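Local coordinates for protein pyocin sheath PA0622 (Pseudomonas aeruginosa, PDB 6PYT) that probably assembles into the contractile sheath of an R-type pyocin, a phage-tail-like particle, as do the related sheath proteins of myovirus tails, at residues 73-77 against 206-210; 111-115 against 146-150; 166-170 against 250-255; 174-180 against 268-274; 215-219 against 325-330. All coordinates share one frame; numbering follows the deposited sequence.

Contact 1 of 5, residues 73-77 against 206-210; sequences YNRAQ and GLFAW
Arg75 and Trp210 make a cation-pi stack that dominates the meeting of 73-77 with 206-210. The guanidinium lies flat over one face of the indole, the two groups centred 3.6 Å apart with their planes tilted by only 18°. Its CZ sits almost directly above the six-membered ring, 10° off the ring normal, so the positive charge faces the electron-rich part of the indole. NH2 leads the overlap toward CZ3 and CH2, while NE trails above the CG-CD2 bond of the five-membered ring, and CZ lies nearest CE2 and CD2. A bend at chi2 (53°) in an otherwise extended arginine chain folds the guanidinium over the indole. Arginine suits the place because its flat head can spread over an aromatic surface while its N-H groups point outward in the plane.

The second kind of contact is side chains packing on backbone where strand 76-86 of the central mixed sheet begins beside helix 201-214. Gly206, with no side chain, brings the helix near: its CA is 5.6 Å from Arg75 CA, and its carbonyl O is 3.7 Å from Arg75 CG. Ala76 directs a methyl toward the helix, with CB 3.6 Å from Gly206 O, a fit for a small residue. Trp210 also meets backbone, its CD1 lying 3.2 Å from Arg75 O.

Apolar contacts complete the interface. Ala76 CB is 4.1 Å from Trp210 CB, and Arg75 CG is 4.4 Å from Leu207 CB. Farther along the same helix, Ala209 rests on Ser25 and Ile27 of strand 21-33, and Trp210 touches Leu21.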
# COMPACT_ATOMS: atom_id res chain seq x y z
N TYR B 73 59.57 4.74 4.30
CA TYR B 73 58.59 4.29 3.32
C TYR B 73 57.82 3.05 3.76
O TYR B 73 56.83 2.71 3.12
CB TYR B 73 59.30 4.05 2.00
CG TYR B 73 59.69 5.33 1.31
CD1 TYR B 73 58.91 6.46 1.46
CD2 TYR B 73 60.86 5.43 0.58
CE1 TYR B 73 59.26 7.63 0.86
CE2 TYR B 73 61.22 6.61 -0.01
CZ TYR B 73 60.41 7.70 0.12
OH TYR B 73 60.75 8.89 -0.47
N ASN B 74 58.24 2.38 4.83
CA ASN B 74 57.42 1.31 5.38
C ASN B 74 56.24 1.84 6.18
O ASN B 74 55.32 1.07 6.47
CB ASN B 74 58.26 0.40 6.28
CG ASN B 74 59.28 -0.39 5.51
OD1 ASN B 74 59.04 -0.82 4.39
ND2 ASN B 74 60.44 -0.60 6.12
N ARG B 75 56.25 3.11 6.54
CA ARG B 75 55.18 3.67 7.34
C ARG B 75 54.41 4.78 6.64
O ARG B 75 53.19 4.84 6.75
CB ARG B 75 55.75 4.18 8.67
CG ARG B 75 54.71 4.64 9.66
CD ARG B 75 53.70 3.54 9.88
NE ARG B 75 52.83 3.78 11.01
CZ ARG B 75 51.65 3.20 11.17
NH1 ARG B 75 51.18 2.40 10.23
NH2 ARG B 75 50.93 3.43 12.25
N ALA B 76 55.09 5.64 5.90
CA ALA B 76 54.42 6.72 5.19
C ALA B 76 55.07 6.90 3.83
O ALA B 76 56.28 6.76 3.69
CB ALA B 76 54.49 8.02 5.98
N GLN B 77 54.25 7.21 2.83
CA GLN B 77 54.75 7.52 1.50
C GLN B 77 55.08 9.01 1.45
O GLN B 77 54.42 9.83 0.83
CB GLN B 77 53.72 7.12 0.45
CG GLN B 77 54.20 7.15 -0.98
CD GLN B 77 53.12 6.76 -1.96
OE1 GLN B 77 51.98 6.51 -1.57
NE2 GLN B 77 53.45 6.73 -3.24
N GLY B 206 59.27 8.56 10.04
CA GLY B 206 58.23 8.03 9.19
C GLY B 206 56.89 7.96 9.89
O GLY B 206 55.85 8.12 9.27
N LEU B 207 56.92 7.73 11.20
CA LEU B 207 55.71 7.73 12.01
C LEU B 207 55.28 9.13 12.39
O LEU B 207 54.09 9.37 12.62
CB LEU B 207 55.95 6.88 13.25
CG LEU B 207 54.92 6.72 14.35
CD1 LEU B 207 54.94 5.32 14.76
CD2 LEU B 207 55.39 7.52 15.51
N PHE B 208 56.23 10.06 12.45
CA PHE B 208 55.91 11.43 12.77
C PHE B 208 55.14 12.07 11.63
O PHE B 208 54.25 12.89 11.85
CB PHE B 208 57.20 12.19 13.03
CG PHE B 208 57.11 13.22 14.10
CD1 PHE B 208 57.45 12.89 15.39
CD2 PHE B 208 56.68 14.50 13.83
CE1 PHE B 208 57.40 13.83 16.39
CE2 PHE B 208 56.62 15.44 14.84
CZ PHE B 208 56.97 15.09 16.11
N ALA B 209 55.47 11.67 10.40
CA ALA B 209 54.81 12.14 9.19
C ALA B 209 53.56 11.35 8.87
O ALA B 209 52.68 11.86 8.16
CB ALA B 209 55.78 12.07 8.02
N TRP B 210 53.47 10.11 9.35
CA TRP B 210 52.26 9.32 9.18
C TRP B 210 51.13 9.86 10.03
O TRP B 210 49.96 9.78 9.63
CB TRP B 210 52.54 7.88 9.56
CG TRP B 210 51.37 6.99 9.39
CD1 TRP B 210 50.90 6.48 8.23
CD2 TRP B 210 50.47 6.59 10.41
NE1 TRP B 210 49.78 5.73 8.47
CE2 TRP B 210 49.49 5.79 9.81
CE3 TRP B 210 50.40 6.81 11.79
CZ2 TRP B 210 48.46 5.21 10.53
CZ3 TRP B 210 49.38 6.24 12.50
CH2 TRP B 210 48.42 5.45 11.87

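Contact 2 of 5, residues 111-115 against 146-150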
# COMPACT_ATOMS: atom_id res chain seq x y z
N LEU B 111 74.26 18.83 6.38
CA LEU B 111 72.94 19.21 6.85
C LEU B 111 72.52 20.57 6.30
O LEU B 111 71.33 20.81 6.10
CB LEU B 111 72.90 19.24 8.37
CG LEU B 111 72.93 17.91 9.12
CD1 LEU B 111 73.08 18.17 10.60
CD2 LEU B 111 71.66 17.16 8.85
N GLN B 112 73.49 21.44 6.02
CA GLN B 112 73.21 22.79 5.57
C GLN B 112 72.58 22.83 4.19
O GLN B 112 71.96 23.84 3.84
CB GLN B 112 74.51 23.60 5.56
CG GLN B 112 75.18 23.66 6.90
CD GLN B 112 74.35 24.38 7.91
OE1 GLN B 112 73.71 25.38 7.61
NE2 GLN B 112 74.36 23.88 9.14
N ALA B 113 72.71 21.76 3.41
CA ALA B 113 72.02 21.65 2.13
C ALA B 113 70.53 21.40 2.28
O ALA B 113 69.80 21.52 1.30
CB ALA B 113 72.64 20.54 1.30
N LEU B 114 70.06 21.04 3.48
CA LEU B 114 68.62 20.89 3.67
C LEU B 114 67.91 22.23 3.75
O LEU B 114 66.69 22.28 3.57
CB LEU B 114 68.34 20.09 4.93
CG LEU B 114 68.74 18.63 4.85
CD1 LEU B 114 68.60 17.98 6.20
CD2 LEU B 114 67.88 17.94 3.85
N LEU B 115 68.64 23.32 3.98
CA LEU B 115 68.07 24.66 3.85
C LEU B 115 67.79 25.01 2.40
O LEU B 115 67.04 25.95 2.14
CB LEU B 115 69.02 25.68 4.46
CG LEU B 115 69.21 25.50 5.95
CD1 LEU B 115 70.29 26.42 6.45
CD2 LEU B 115 67.90 25.76 6.66
N LEU B 146 69.72 24.29 12.96
CA LEU B 146 69.06 24.25 11.67
C LEU B 146 67.57 23.95 11.81
O LEU B 146 66.79 24.38 10.96
CB LEU B 146 69.73 23.22 10.77
CG LEU B 146 69.52 23.28 9.26
CD1 LEU B 146 70.80 22.86 8.62
CD2 LEU B 146 68.42 22.37 8.80
N ALA B 147 67.16 23.24 12.86
CA ALA B 147 65.74 23.10 13.12
C ALA B 147 65.13 24.41 13.59
O ALA B 147 63.93 24.64 13.40
CB ALA B 147 65.48 22.01 14.16
N GLU B 148 65.93 25.28 14.22
CA GLU B 148 65.44 26.59 14.60
C GLU B 148 65.27 27.48 13.37
O GLU B 148 64.30 28.24 13.28
CB GLU B 148 66.39 27.23 15.60
N LYS B 149 66.21 27.40 12.43
CA LYS B 149 66.10 28.17 11.19
C LYS B 149 64.96 27.66 10.33
O LYS B 149 64.03 28.40 9.99
CB LYS B 149 67.42 28.09 10.42
CG LYS B 149 68.56 28.84 11.06
CD LYS B 149 69.88 28.59 10.34
CE LYS B 149 69.89 29.28 8.99
NZ LYS B 149 71.22 29.14 8.32
N LEU B 150 64.98 26.37 10.01
CA LEU B 150 64.03 25.77 9.08
C LEU B 150 62.66 25.57 9.70
O LEU B 150 61.73 25.18 8.98
CB LEU B 150 64.63 24.46 8.57
CG LEU B 150 64.16 23.68 7.35
CD1 LEU B 150 64.38 24.51 6.12
CD2 LEU B 150 64.96 22.43 7.26
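The connecting helix of a beta-alpha-beta unit packs through Leu146 on loop 111-115, which has helical backbone angles without regular helical bonding. Leu146 CG lies anti to the backbone N (chi1 -161°), and this carries the branched end out to the loop. CD1 comes 3.3 Å from the carbonyl O of Leu111 and 3.7 Å from NE2 of Gln112; the Gln112 and Leu146 side chains run past each other in opposite directions. Leu115 approaches Leu146 tip to tip, its CD2 3.9 Å from Leu146 CG.

The unit runs from strand 127-129 through helix 139-150 to strand 153-156, in the region of the subtilisin-like family. Leu146, Ala147 and Leu150 of the helix all touch Leu128 on the first of these strands, and Leu114 reaches Leu128 from the loop. A branched leucine suits such a junction, since the two methyls of Leu146 meet different loop residues, CD1 at Leu111 and Gln112 and CD2 at Leu115.

One turn on, Leu115 crosses Leu150 at a slant, with CD2 3.8 Å from Leu150 CD1. Lys149 spans Leu115 at about a right angle. The end of this exposed lysine lies against Leu115 CD1, with NZ nearest at 3.4 Å and CE at 3.8 Å.

Contact 3 of 5, residues 166-170 against 250-255; sequences AVAYA and LNNANI
Val167 of helix 163-170 packs against the Schellman motif that ends helix 246-251. Its CB lies 4.2 Å from the CB of Ala253. At the tip the two branches divide: CG1 stays beside Ala253 CB at 4.0 Å, whereas CG2 touches both Ala253 CB and Leu250 CD2, the latter 4.1 Å away. With CG1 anti to the backbone N (chi1 173°), both methyls can meet Ala253, and a beta-branched residue is apt here because it presents two carbons close to the helix surface.

In the Schellman motif, Ile255 N bonds back to Leu250 O and Asn254 N to Asn251 O. Asn254 is the C-prime residue and takes a positive phi of 62°, a conformation asparagine tolerates better than most residues. This reversal brings Ile255 round to the same helix that Leu250 and Ala253 face. Ala166 and Ala170, one turn apart, offer small surfaces to these side chains: Ala166 CB touches Leu250 CD2 at 3.9 Å.

Helix 163-170 is the crossover between parallel strands 153-156 and 178-181, and Met180 of the latter strand backs both Ala170 and Ile255. Asn251 and Asn252 pack on His5 and Phe3, respectively, of a second subunit. Ile255 CD1 ends between the two alanines, 4.0 Å from Ala166 CB and 3.7 Å from Ala170 CB.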
# COMPACT_ATOMS: atom_id res chain seq x y z
N ALA B 166 72.07 7.60 27.89
CA ALA B 166 71.03 8.35 27.21
C ALA B 166 70.60 9.56 28.02
O ALA B 166 70.33 10.62 27.44
CB ALA B 166 69.82 7.45 26.96
N VAL B 167 70.52 9.42 29.34
CA VAL B 167 70.12 10.53 30.20
C VAL B 167 71.19 11.61 30.21
O VAL B 167 70.89 12.80 30.07
CB VAL B 167 69.81 10.02 31.62
CG1 VAL B 167 69.57 11.16 32.57
CG2 VAL B 167 68.61 9.11 31.60
N ALA B 168 72.45 11.21 30.34
CA ALA B 168 73.55 12.18 30.37
C ALA B 168 73.77 12.83 29.02
O ALA B 168 74.31 13.94 28.97
CB ALA B 168 74.83 11.50 30.84
N TYR B 169 73.37 12.18 27.93
CA TYR B 169 73.41 12.80 26.61
C TYR B 169 72.21 13.71 26.38
O TYR B 169 72.31 14.66 25.59
CB TYR B 169 73.47 11.72 25.53
CG TYR B 169 73.55 12.24 24.12
CD1 TYR B 169 74.67 12.92 23.68
CD2 TYR B 169 72.52 12.02 23.23
CE1 TYR B 169 74.75 13.39 22.39
CE2 TYR B 169 72.59 12.48 21.94
CZ TYR B 169 73.71 13.16 21.53
OH TYR B 169 73.79 13.63 20.24
N ALA B 170 71.10 13.47 27.06
CA ALA B 170 69.94 14.34 26.95
C ALA B 170 70.04 15.58 27.81
O ALA B 170 69.24 16.51 27.62
CB ALA B 170 68.67 13.57 27.32
N LEU B 250 63.47 7.12 31.05
CA LEU B 250 63.86 7.86 29.86
C LEU B 250 62.86 8.95 29.50
O LEU B 250 63.25 9.96 28.91
CB LEU B 250 64.07 6.90 28.70
CG LEU B 250 65.27 5.98 28.92
CD1 LEU B 250 65.40 4.93 27.84
CD2 LEU B 250 66.54 6.79 29.00
N ASN B 251 61.59 8.79 29.86
CA ASN B 251 60.64 9.88 29.63
C ASN B 251 60.93 11.06 30.55
O ASN B 251 60.78 12.21 30.14
CB ASN B 251 59.20 9.40 29.82
CG ASN B 251 58.71 8.60 28.65
OD1 ASN B 251 59.04 8.89 27.51
ND2 ASN B 251 57.89 7.61 28.92
N ASN B 252 61.37 10.80 31.78
CA ASN B 252 61.70 11.89 32.68
C ASN B 252 63.01 12.58 32.33
O ASN B 252 63.32 13.62 32.92
CB ASN B 252 61.74 11.40 34.12
CG ASN B 252 60.37 11.17 34.68
OD1 ASN B 252 59.47 11.98 34.50
ND2 ASN B 252 60.19 10.06 35.38
N ALA B 253 63.79 12.01 31.41
CA ALA B 253 64.91 12.71 30.80
C ALA B 253 64.54 13.28 29.44
O ALA B 253 65.43 13.63 28.66
CB ALA B 253 66.11 11.77 30.68
N ASN B 254 63.23 13.35 29.15
CA ASN B 254 62.64 13.90 27.92
C ASN B 254 63.09 13.12 26.68
O ASN B 254 63.45 13.70 25.66
CB ASN B 254 62.94 15.39 27.77
CG ASN B 254 62.42 16.20 28.93
OD1 ASN B 254 63.18 16.88 29.62
ND2 ASN B 254 61.13 16.11 29.18
N ILE B 255 63.03 11.80 26.76
CA ILE B 255 63.40 10.92 25.66
C ILE B 255 62.22 10.01 25.35
O ILE B 255 61.65 9.40 26.26
CB ILE B 255 64.64 10.08 26.00
CG1 ILE B 255 65.85 10.98 26.24
CG2 ILE B 255 64.94 9.08 24.93
CD1 ILE B 255 67.00 10.25 26.87

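Contact 4 of 5, residues 174-180 against 268-274; sequences GSKRLFM and GNRTLSS
Leu178 and Leu272 meet through both backbone and side chains. The polar link is a hydrogen bond from Leu272 N to Leu178 O, 2.9 Å long and nearly straight at 166°, although the carbonyl O is crowded in the model and its exact place is uncertain. Leu272 is the centre of an inverse gamma turn, a tight bend that brings the chain past Gly174. Glycine fits there because a CB on it would fall close to Ser274 CB. The OG of Ser273 is hydrogen-bonded to Asp275 N.

Apolar contacts centre on the same leucine. Leu272 CD1 touches Leu178 CB at 3.7 Å and crosses the end of Met180, whose CE is 3.8 Å away; the flexible thioether bends at chi3 (-65°) to bring that methyl in. Nearby, Ser273 CB packs 3.9 Å from Lys176 CA.

An aromatic edge forms the third group. Phe179 CZ lies 3.9 Å from Gly268 O, which sits in the ring plane, so the slightly positive ring C-H edge faces a carbonyl. Arg270 O approaches the same ring obliquely, 3.8 Å from CD1.

Strand 178-181 lies between strands 153-156 and 255-256 of the sheet. Loop 268-274 lies against its start, with Leu272 touching Leu156 of strand 153-156 and Ala170 of helix 163-170, while Phe179 and Thr271 both pack on Val281 at the start of helix 281-295.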
# COMPACT_ATOMS: atom_id res chain seq x y z
N GLY B 174 68.75 21.67 25.98
CA GLY B 174 67.53 22.21 26.53
C GLY B 174 66.75 22.91 25.45
O GLY B 174 66.15 23.96 25.68
N SER B 175 66.76 22.34 24.24
CA SER B 175 66.18 23.00 23.08
C SER B 175 64.79 22.48 22.76
O SER B 175 64.53 21.28 22.84
CB SER B 175 67.06 22.82 21.86
OG SER B 175 66.45 23.44 20.74
N LYS B 176 63.94 23.40 22.33
CA LYS B 176 62.54 23.10 22.06
C LYS B 176 62.37 22.18 20.86
O LYS B 176 61.48 21.32 20.86
CB LYS B 176 61.81 24.43 21.85
CG LYS B 176 60.38 24.34 21.46
CD LYS B 176 59.80 25.73 21.42
CE LYS B 176 60.37 26.53 20.28
NZ LYS B 176 59.75 27.86 20.19
N ARG B 177 63.21 22.32 19.85
CA ARG B 177 63.01 21.65 18.57
C ARG B 177 63.66 20.27 18.51
O ARG B 177 63.75 19.70 17.42
CB ARG B 177 63.56 22.51 17.43
CG ARG B 177 63.01 23.91 17.38
CD ARG B 177 61.52 23.89 17.23
NE ARG B 177 60.96 25.23 17.23
CZ ARG B 177 60.48 25.85 16.16
NH1 ARG B 177 60.43 25.22 15.00
NH2 ARG B 177 60.00 27.08 16.27
N LEU B 178 64.12 19.73 19.63
CA LEU B 178 64.82 18.45 19.64
C LEU B 178 63.92 17.36 20.23
O LEU B 178 63.20 17.60 21.19
CB LEU B 178 66.12 18.54 20.43
CG LEU B 178 67.17 19.44 19.79
CD1 LEU B 178 68.38 19.54 20.65
CD2 LEU B 178 67.54 18.93 18.42
N PHE B 179 64.00 16.18 19.64
CA PHE B 179 63.14 15.06 20.02
C PHE B 179 64.00 13.81 19.97
O PHE B 179 64.24 13.26 18.90
CB PHE B 179 61.95 14.95 19.08
CG PHE B 179 60.99 13.86 19.44
CD1 PHE B 179 60.12 14.02 20.49
CD2 PHE B 179 60.94 12.69 18.71
CE1 PHE B 179 59.23 13.04 20.82
CE2 PHE B 179 60.05 11.71 19.04
CZ PHE B 179 59.19 11.89 20.10
N MET B 180 64.47 13.36 21.13
CA MET B 180 65.40 12.24 21.17
C MET B 180 64.63 10.93 21.28
O MET B 180 63.70 10.82 22.08
CB MET B 180 66.35 12.38 22.35
CG MET B 180 67.49 11.38 22.32
SD MET B 180 68.52 11.58 23.76
CE MET B 180 69.16 13.21 23.44
N GLY B 268 57.34 8.18 24.08
CA GLY B 268 57.32 9.50 24.69
C GLY B 268 56.71 10.57 23.80
O GLY B 268 56.54 10.40 22.60
N ASN B 269 56.34 11.69 24.42
CA ASN B 269 55.90 12.87 23.68
C ASN B 269 56.44 14.17 24.23
O ASN B 269 55.97 15.24 23.83
CB ASN B 269 54.38 12.97 23.61
CG ASN B 269 53.71 12.78 24.94
OD1 ASN B 269 54.37 12.62 25.97
ND2 ASN B 269 52.39 12.79 24.94
N ARG B 270 57.41 14.14 25.14
CA ARG B 270 58.08 15.35 25.56
C ARG B 270 59.23 15.64 24.61
O ARG B 270 59.94 14.73 24.18
CB ARG B 270 58.61 15.22 26.98
CG ARG B 270 57.57 14.94 28.02
CD ARG B 270 56.62 16.09 28.14
NE ARG B 270 55.64 15.86 29.18
CZ ARG B 270 55.74 16.33 30.42
NH1 ARG B 270 56.78 17.07 30.76
NH2 ARG B 270 54.80 16.07 31.30
N THR B 271 59.39 16.91 24.28
CA THR B 271 60.58 17.34 23.56
C THR B 271 61.67 17.69 24.57
O THR B 271 61.44 17.72 25.78
CB THR B 271 60.25 18.53 22.66
OG1 THR B 271 61.36 18.80 21.80
CG2 THR B 271 59.99 19.74 23.48
N LEU B 272 62.87 17.96 24.07
CA LEU B 272 63.99 18.21 24.97
C LEU B 272 64.07 19.65 25.44
O LEU B 272 65.15 20.24 25.44
CB LEU B 272 65.31 17.85 24.30
CG LEU B 272 65.66 16.38 24.18
CD1 LEU B 272 66.84 16.20 23.27
CD2 LEU B 272 65.98 15.87 25.55
N SER B 273 62.96 20.22 25.90
CA SER B 273 62.92 21.62 26.26
C SER B 273 63.08 21.81 27.76
O SER B 273 62.61 20.99 28.56
CB SER B 273 61.61 22.26 25.80
OG SER B 273 61.53 23.61 26.21
N SER B 274 63.74 22.89 28.12
CA SER B 274 63.89 23.30 29.51
C SER B 274 62.76 24.20 29.98
O SER B 274 62.84 24.76 31.07
CB SER B 274 65.23 24.00 29.69
OG SER B 274 65.29 25.17 28.90

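Contact 5 of 5, residues 215-219 against 325-330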
# COMPACT_ATOMS: atom_id res chain seq x y z
N TYR B 215 45.86 11.43 11.49
CA TYR B 215 45.38 12.07 12.71
C TYR B 215 45.59 13.57 12.74
O TYR B 215 45.03 14.23 13.62
CB TYR B 215 46.05 11.44 13.92
CG TYR B 215 45.69 9.99 14.10
CD1 TYR B 215 44.47 9.63 14.64
CD2 TYR B 215 46.58 8.99 13.73
CE1 TYR B 215 44.14 8.30 14.81
CE2 TYR B 215 46.26 7.67 13.89
CZ TYR B 215 45.04 7.32 14.43
OH TYR B 215 44.71 6.00 14.59
N GLY B 216 46.35 14.13 11.83
CA GLY B 216 46.62 15.55 11.84
C GLY B 216 47.85 15.91 12.66
O GLY B 216 48.25 15.19 13.57
N PHE B 217 48.43 17.07 12.33
CA PHE B 217 49.71 17.46 12.91
C PHE B 217 49.62 17.82 14.38
O PHE B 217 50.65 17.87 15.05
CB PHE B 217 50.31 18.63 12.12
CG PHE B 217 49.45 19.87 12.07
CD1 PHE B 217 48.56 20.06 11.03
CD2 PHE B 217 49.56 20.86 13.03
CE1 PHE B 217 47.78 21.19 10.96
CE2 PHE B 217 48.78 21.99 12.97
CZ PHE B 217 47.89 22.15 11.94
N TRP B 218 48.42 18.07 14.90
CA TRP B 218 48.27 18.37 16.31
C TRP B 218 48.25 17.12 17.18
O TRP B 218 48.37 17.24 18.40
CB TRP B 218 46.98 19.16 16.54
CG TRP B 218 45.76 18.42 16.11
CD1 TRP B 218 44.98 17.61 16.88
CD2 TRP B 218 45.20 18.39 14.81
NE1 TRP B 218 43.96 17.09 16.14
CE2 TRP B 218 44.07 17.56 14.86
CE3 TRP B 218 45.53 19.00 13.60
CZ2 TRP B 218 43.28 17.31 13.75
CZ3 TRP B 218 44.75 18.76 12.50
CH2 TRP B 218 43.63 17.92 12.58
N SER B 219 48.08 15.95 16.59
CA SER B 219 48.06 14.73 17.38
C SER B 219 49.48 14.32 17.77
O SER B 219 50.45 14.66 17.10
CB SER B 219 47.39 13.60 16.61
OG SER B 219 46.02 13.85 16.42
N LEU B 325 40.91 25.68 11.15
CA LEU B 325 41.74 24.90 12.05
C LEU B 325 40.99 24.53 13.32
O LEU B 325 41.23 23.47 13.90
CB LEU B 325 43.01 25.67 12.37
CG LEU B 325 43.89 25.75 11.13
CD1 LEU B 325 44.89 26.83 11.28
CD2 LEU B 325 44.59 24.43 10.97
N LYS B 326 40.08 25.40 13.77
CA LYS B 326 39.24 25.03 14.90
C LYS B 326 38.21 24.00 14.48
O LYS B 326 37.75 23.20 15.31
CB LYS B 326 38.57 26.28 15.48
CG LYS B 326 37.85 26.03 16.79
CD LYS B 326 37.25 27.28 17.38
CE LYS B 326 35.96 27.66 16.68
NZ LYS B 326 35.30 28.81 17.35
N ASN B 327 37.85 23.99 13.20
CA ASN B 327 36.87 23.03 12.70
C ASN B 327 37.41 21.62 12.74
O ASN B 327 36.74 20.70 13.22
CB ASN B 327 36.47 23.39 11.27
CG ASN B 327 35.19 22.71 10.85
OD1 ASN B 327 34.52 22.07 11.65
ND2 ASN B 327 34.85 22.84 9.58
N GLN B 328 38.62 21.42 12.24
CA GLN B 328 39.19 20.09 12.19
C GLN B 328 39.88 19.68 13.48
O GLN B 328 40.36 18.55 13.57
CB GLN B 328 40.15 19.99 11.00
CG GLN B 328 41.31 20.94 11.03
CD GLN B 328 42.11 20.87 9.75
OE1 GLN B 328 41.80 20.09 8.85
NE2 GLN B 328 43.16 21.67 9.65
N GLY B 329 39.93 20.56 14.47
CA GLY B 329 40.39 20.20 15.79
C GLY B 329 41.82 20.53 16.10
O GLY B 329 42.36 19.99 17.07
N ALA B 330 42.47 21.40 15.32
CA ALA B 330 43.87 21.71 15.58
C ALA B 330 44.01 22.62 16.79
O ALA B 330 44.94 22.47 17.59
CB ALA B 330 44.49 22.37 14.36
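Trp218 lays one face of its indole over the backbone of Gly329 and Ala330, just past the end of helix 310-328. Ala330 CA makes a CH-pi contact with the five-membered ring, 4.0 Å from its centroid and 28° off the normal, and Ala330 CB touches CE3 at 3.6 Å. Gly329 O also lies above this face, 3.4 Å from NE1 but poorly placed for a hydrogen bond. Gly329 has positive phi (98°), natural for glycine, and turns the chain out of the helix beneath the indole.

On the indole's opposite face are Tyr215 O and Gly216 CA, so the ring is sandwiched between its own turn and the helix end. CG, placed between the backbone N and the carbonyl carbon (chi1 60°), folds it back over that turn. Trp218 CE3 lies over the centre of the Phe217 ring, which points its rim at the helix, CZ being 4.1 Å from Leu325 CD2.

Helix 281-295 covers the cluster through Leu289 on Phe217, Thr286 on Trp218 and Val290 on Leu325. No hydrogen bond joins 215-219 to 325-330. The attachment therefore probably rests largely on dispersion and on the weak attraction of a polarised CA-H for the indole face, which suits the broad, flat surface of tryptophan.

Overall arrangement
From the N terminus, contact 1 opens first, at the start of strand 76-86, and closes on helix 201-214. Contact 2 opens and closes entirely within that span, binding a loop to the helix before strand 153-156. Contacts 3 and 4 also begin there but close beyond it, crossing contact 1 and each other; they tie helix 163-170 to the 250-255 turn and strand 178-181 to the 268-274 loop, and touch through Asn254 and Leu272. Contact 5 opens after contact 1 has closed, crosses contacts 3 and 4, and links the subtilisin-like region to helix 310-328 of the C-terminal one. Trp210 against Tyr215 joins contacts 1 and 5; Ala147 against Arg177 joins contacts 2 and 4.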